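Local coordinates for oxidoreductase, short chain dehydrogenase/reductase family protein (Bifidobacterium adolescentis L2-32, PDB 6OW4), which binds NADH and, as a 20beta-hydroxysteroid dehydrogenase of the short-chain dehydrogenase/reductase family, interconverts a ketone and a hydroxyl group at steroid carbon 20, at residues V102-L111 against I151-I162. Sequence-based numbering, arbitrary orientation.
With NAD (nicotinamide-adenine-dinucleotide), chain N.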
loop_
_atom_site.group_PDB
_atom_site.type_symbol
_atom_site.label_atom_id
_atom_site.label_comp_id
_atom_site.label_asym_id
_atom_site.label_seq_id
_atom_site.Cartn_x
_atom_site.Cartn_y
_atom_site.Cartn_z
ATOM N N VAL F 102 26.826 14.275 -6.654
ATOM C CA VAL F 102 26.469 12.892 -6.210
ATOM C C VAL F 102 26.471 11.937 -7.412
ATOM O O VAL F 102 26.453 10.713 -7.174
ATOM C CB VAL F 102 25.120 12.859 -5.461
ATOM C CG1 VAL F 102 25.127 13.785 -4.253
ATOM C CG2 VAL F 102 23.937 13.172 -6.367
ATOM N N THR F 103 26.481 12.463 -8.644
ATOM C CA THR F 103 26.576 11.667 -9.900
ATOM C C THR F 103 28.046 11.344 -10.209
ATOM O O THR F 103 28.282 10.459 -11.056
ATOM C CB THR F 103 25.900 12.383 -11.077
ATOM O OG1 THR F 103 26.573 13.619 -11.310
ATOM C CG2 THR F 103 24.430 12.649 -10.839
ATOM N N ASP F 104 28.988 12.033 -9.553
ATOM C CA ASP F 104 30.453 11.815 -9.691
ATOM C C ASP F 104 30.941 10.950 -8.521
ATOM O O ASP F 104 30.959 11.455 -7.380
ATOM C CB ASP F 104 31.194 13.154 -9.754
ATOM C CG ASP F 104 32.636 13.044 -10.220
ATOM O OD1 ASP F 104 33.222 11.956 -10.071
ATOM O OD2 ASP F 104 33.155 14.050 -10.735
ATOM N N THR F 105 31.347 9.706 -8.806
ATOM C CA THR F 105 31.798 8.698 -7.804
ATOM C C THR F 105 33.056 9.204 -7.089
ATOM O O THR F 105 33.177 8.956 -5.874
ATOM C CB THR F 105 32.066 7.331 -8.450
ATOM O OG1 THR F 105 33.181 7.468 -9.331
ATOM C CG2 THR F 105 30.883 6.779 -9.214
ATOM N N VAL F 106 33.945 9.882 -7.823
ATOM C CA VAL F 106 35.246 10.432 -7.328
ATOM C C VAL F 106 34.977 11.424 -6.189
ATOM O O VAL F 106 35.703 11.365 -5.175
ATOM C CB VAL F 106 36.042 11.100 -8.468
ATOM C CG1 VAL F 106 37.224 11.904 -7.946
ATOM C CG2 VAL F 106 36.501 10.085 -9.506
ATOM N N GLN F 107 33.991 12.311 -6.365
ATOM C CA GLN F 107 33.609 13.349 -5.370
ATOM C C GLN F 107 32.939 12.675 -4.165
ATOM O O GLN F 107 33.212 13.105 -3.026
ATOM C CB GLN F 107 32.698 14.401 -6.007
ATOM C CG GLN F 107 33.378 15.196 -7.115
ATOM C CD GLN F 107 32.610 16.433 -7.514
ATOM O OE1 GLN F 107 32.040 17.134 -6.682
ATOM N NE2 GLN F 107 32.598 16.720 -8.805
ATOM N N VAL F 108 32.103 11.659 -4.415
ATOM C CA VAL F 108 31.384 10.866 -3.372
ATOM C C VAL F 108 32.416 10.110 -2.523
ATOM O O VAL F 108 32.265 10.095 -1.283
ATOM C CB VAL F 108 30.356 9.904 -3.999
ATOM C CG1 VAL F 108 29.815 8.903 -2.988
ATOM C CG2 VAL F 108 29.209 10.654 -4.660
ATOM N N ALA F 109 33.412 9.499 -3.169
ATOM C CA ALA F 109 34.521 8.756 -2.524
ATOM C C ALA F 109 35.338 9.707 -1.641
ATOM O O ALA F 109 35.786 9.267 -0.560
ATOM C CB ALA F 109 35.386 8.102 -3.573
ATOM N N GLU F 110 35.521 10.957 -2.083
ATOM C CA GLU F 110 36.304 11.996 -1.358
ATOM C C GLU F 110 35.436 12.625 -0.259
ATOM O O GLU F 110 36.003 12.993 0.787
ATOM C CB GLU F 110 36.838 13.048 -2.334
ATOM C CG GLU F 110 37.801 14.043 -1.699
ATOM C CD GLU F 110 39.010 13.440 -1.000
ATOM O OE1 GLU F 110 39.477 12.369 -1.436
ATOM O OE2 GLU F 110 39.483 14.044 -0.018
ATOM N N LEU F 111 34.122 12.745 -0.480
ATOM C CA LEU F 111 33.151 13.240 0.538
ATOM C C LEU F 111 33.183 12.311 1.758
ATOM O O LEU F 111 33.235 12.830 2.891
ATOM C CB LEU F 111 31.743 13.298 -0.064
ATOM C CG LEU F 111 30.649 13.812 0.874
ATOM C CD1 LEU F 111 30.844 15.290 1.183
ATOM C CD2 LEU F 111 29.268 13.568 0.287
ATOM N N ILE F 151 20.834 11.057 -11.216
ATOM C CA ILE F 151 20.846 12.015 -10.071
ATOM C C ILE F 151 20.041 11.413 -8.913
ATOM O O ILE F 151 20.655 11.095 -7.877
ATOM C CB ILE F 151 20.336 13.405 -10.504
ATOM C CG1 ILE F 151 21.268 14.031 -11.544
ATOM C CG2 ILE F 151 20.147 14.317 -9.297
ATOM C CD1 ILE F 151 20.680 15.208 -12.286
ATOM N N ASN F 152 18.728 11.239 -9.095
ATOM C CA ASN F 152 17.770 10.875 -8.014
ATOM C C ASN F 152 18.109 9.491 -7.445
ATOM O O ASN F 152 18.296 9.401 -6.220
ATOM C CB ASN F 152 16.315 10.928 -8.492
ATOM C CG ASN F 152 15.833 12.334 -8.781
ATOM O OD1 ASN F 152 16.511 13.312 -8.468
ATOM N ND2 ASN F 152 14.656 12.451 -9.373
ATOM N N LEU F 153 18.185 8.458 -8.289
ATOM C CA LEU F 153 18.304 7.042 -7.844
ATOM C C LEU F 153 19.768 6.694 -7.551
ATOM O O LEU F 153 20.057 6.284 -6.412
ATOM C CB LEU F 153 17.719 6.117 -8.916
ATOM C CG LEU F 153 17.684 4.633 -8.556
ATOM C CD1 LEU F 153 17.016 4.408 -7.206
ATOM C CD2 LEU F 153 16.977 3.837 -9.639
ATOM N N ASN F 154 20.651 6.829 -8.544
ATOM C CA ASN F 154 22.078 6.417 -8.445
ATOM C C ASN F 154 22.794 7.342 -7.455
ATOM O O ASN F 154 23.505 6.819 -6.576
ATOM C CB ASN F 154 22.767 6.388 -9.814
ATOM C CG ASN F 154 22.202 5.333 -10.744
ATOM O OD1 ASN F 154 21.242 4.643 -10.406
ATOM N ND2 ASN F 154 22.786 5.204 -11.925
ATOM N N GLY F 155 22.597 8.658 -7.586
ATOM C CA GLY F 155 23.175 9.673 -6.685
ATOM C C GLY F 155 22.849 9.372 -5.232
ATOM O O GLY F 155 23.791 9.267 -4.425
ATOM N N THR F 156 21.558 9.211 -4.921
ATOM C CA THR F 156 21.031 8.905 -3.565
ATOM C C THR F 156 21.685 7.619 -3.046
ATOM O O THR F 156 22.264 7.662 -1.939
ATOM C CB THR F 156 19.501 8.800 -3.587
ATOM O OG1 THR F 156 18.989 10.079 -3.965
ATOM C CG2 THR F 156 18.906 8.393 -2.258
ATOM N N TYR F 157 21.587 6.531 -3.819
ATOM C CA TYR F 157 22.176 5.201 -3.509
ATOM C C TYR F 157 23.614 5.375 -3.007
ATOM O O TYR F 157 23.922 4.898 -1.901
ATOM C CB TYR F 157 22.134 4.280 -4.732
ATOM C CG TYR F 157 23.280 3.302 -4.816
ATOM C CD1 TYR F 157 23.351 2.207 -3.970
ATOM C CD2 TYR F 157 24.303 3.484 -5.732
ATOM C CE1 TYR F 157 24.408 1.313 -4.036
ATOM C CE2 TYR F 157 25.366 2.600 -5.810
ATOM C CZ TYR F 157 25.418 1.508 -4.962
ATOM O OH TYR F 157 26.469 0.640 -5.040
ATOM N N ARG F 158 24.458 6.032 -3.809
ATOM C CA ARG F 158 25.897 6.287 -3.517
ATOM C C ARG F 158 26.041 7.018 -2.181
ATOM O O ARG F 158 26.831 6.559 -1.335
ATOM C CB ARG F 158 26.539 7.122 -4.629
ATOM C CG ARG F 158 27.318 6.297 -5.638
ATOM C CD ARG F 158 28.074 7.169 -6.618
ATOM N NE ARG F 158 27.186 7.785 -7.594
ATOM C CZ ARG F 158 26.663 7.168 -8.652
ATOM N NH1 ARG F 158 26.923 5.893 -8.893
ATOM N NH2 ARG F 158 25.870 7.836 -9.470
ATOM N N THR F 159 25.311 8.124 -2.020
ATOM C CA THR F 159 25.347 9.004 -0.825
ATOM C C THR F 159 24.816 8.229 0.388
ATOM O O THR F 159 25.390 8.384 1.483
ATOM C CB THR F 159 24.553 10.295 -1.063
ATOM O OG1 THR F 159 24.664 10.681 -2.432
ATOM C CG2 THR F 159 25.040 11.430 -0.192
ATOM N N GLY F 160 23.756 7.439 0.193
ATOM C CA GLY F 160 23.205 6.528 1.213
ATOM C C GLY F 160 24.208 5.456 1.604
ATOM O O GLY F 160 24.281 5.133 2.801
ATOM N N ARG F 161 24.967 4.936 0.634
ATOM C CA ARG F 161 25.916 3.806 0.829
ATOM C C ARG F 161 27.068 4.244 1.743
ATOM O O ARG F 161 27.359 3.513 2.712
ATOM C CB ARG F 161 26.448 3.292 -0.513
ATOM C CG ARG F 161 27.119 1.927 -0.427
ATOM C CD ARG F 161 27.919 1.574 -1.668
ATOM N NE ARG F 161 28.917 2.594 -1.970
ATOM C CZ ARG F 161 29.052 3.234 -3.133
ATOM N NH1 ARG F 161 28.265 2.958 -4.160
ATOM N NH2 ARG F 161 29.996 4.148 -3.268
ATOM N N ILE F 162 27.691 5.392 1.455
ATOM C CA ILE F 162 28.864 5.910 2.225
ATOM C C ILE F 162 28.433 6.198 3.669
ATOM O O ILE F 162 29.277 6.050 4.570
ATOM C CB ILE F 162 29.515 7.137 1.548
ATOM C CG1 ILE F 162 28.577 8.347 1.472
ATOM C CG2 ILE F 162 30.061 6.764 0.178
ATOM C CD1 ILE F 162 29.296 9.660 1.258
HETATM P PA NAD N . 15.712 22.251 -4.434
HETATM O O1A NAD N . 15.824 22.104 -5.917
HETATM O O2A NAD N . 16.272 23.614 -4.003
HETATM O O5B NAD N . 16.515 21.109 -3.673
HETATM C C5B NAD N . 17.263 20.133 -4.400
HETATM C C4B NAD N . 18.760 20.299 -4.014
HETATM O O4B NAD N . 19.509 19.016 -4.507
HETATM C C3B NAD N . 19.301 21.298 -4.575
HETATM O O3B NAD N . 20.000 22.162 -3.607
HETATM C C2B NAD N . 20.408 20.698 -5.660
HETATM O O2B NAD N . 21.552 21.596 -5.760
HETATM C C1B NAD N . 20.757 19.559 -5.211
HETATM N N9A NAD N . 21.134 18.666 -6.354
HETATM C C8A NAD N . 20.577 18.235 -7.510
HETATM N N7A NAD N . 21.470 17.424 -8.132
HETATM C C5A NAD N . 22.574 17.356 -7.361
HETATM C C6A NAD N . 23.781 16.665 -7.534
HETATM N N6A NAD N . 24.329 15.798 -8.526
HETATM N N1A NAD N . 24.754 16.760 -6.598
HETATM C C2A NAD N . 24.564 17.532 -5.477
HETATM N N3A NAD N . 23.368 18.219 -5.303
HETATM C C4A NAD N . 22.379 18.123 -6.252
HETATM O O3 NAD N . 14.123 22.151 -4.013
HETATM P PN NAD N . 13.583 21.302 -2.754
HETATM O O1N NAD N . 12.103 21.530 -2.631
HETATM O O2N NAD N . 14.291 21.776 -1.484
HETATM O O5D NAD N . 13.840 19.750 -3.021
HETATM C C5D NAD N . 14.603 18.966 -2.116
HETATM C C4D NAD N . 14.206 17.474 -2.269
HETATM O O4D NAD N . 12.952 17.317 -1.942
HETATM C C3D NAD N . 14.336 17.022 -3.712
HETATM O O3D NAD N . 14.928 15.788 -3.760
HETATM C C2D NAD N . 12.868 16.952 -4.227
HETATM O O2D NAD N . 12.812 15.950 -5.329
HETATM C C1D NAD N . 12.195 16.604 -3.184
HETATM N N1N NAD N . 10.792 17.030 -3.185
HETATM C C2N NAD N . 10.456 18.372 -3.068
HETATM C C3N NAD N . 9.109 18.769 -3.066
HETATM C C7N NAD N . 8.718 20.262 -2.947
HETATM O O7N NAD N . 7.685 20.656 -3.456
HETATM N N7N NAD N . 9.545 21.185 -2.249
HETATM C C4N NAD N . 8.113 17.817 -3.174
HETATM C C5N NAD N . 8.442 16.475 -3.284
HETATM C C6N NAD N . 9.789 16.088 -3.280
#
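R158 reaches from segment 151-162 of helix 142-170 to the backbone of V102, its NE donating to V102 O at 3.0 Å. The N-H points almost exactly at the oxygen, 179°, and the bond lies in both the carbonyl and the guanidinium planes. The chain runs back toward the start of the helix, and a bend at chi3 (-74°) folds its end in over N154 O, which sits against one face of the guanidinium, while NH1 forms a salt bridge with E142 of the second subunit. The same V102 O also takes a CA-H...O contact from G155, where the two backbones come closest; G155, having no side chain, lets V102 come this near.

V102 CG1 makes a van der Waals contact with the hydroxyl T159 OG1 (3.6 Å), an oxygen already bonded to G155 O. Apolar contacts extend to both ends. Farther along, V108 CG1 meets I162 CG2 at 3.8 Å and L111 CD2 touches I162 CD1, while T105 CG2 rests on R158 CD. Toward the cofactor, T103 CG2 packs on I151 CG1 at 3.5 Å.

With alanine at R158, V102 O is likely to lose its straight N-H donor and E142 of the second subunit one of its arginine partners.

V102 N donates to adenine N1A of NAD (3.2 Å), and I151 CG2 approaches N7A. The short helix segments run nearly parallel, 21° apart, and helix 142-170 also packs on the second subunit. Residues 102-104, between strand 96-99 and the helix that starts at 105, and I151 both border the adenine pocket of an SDR Rossmann fold.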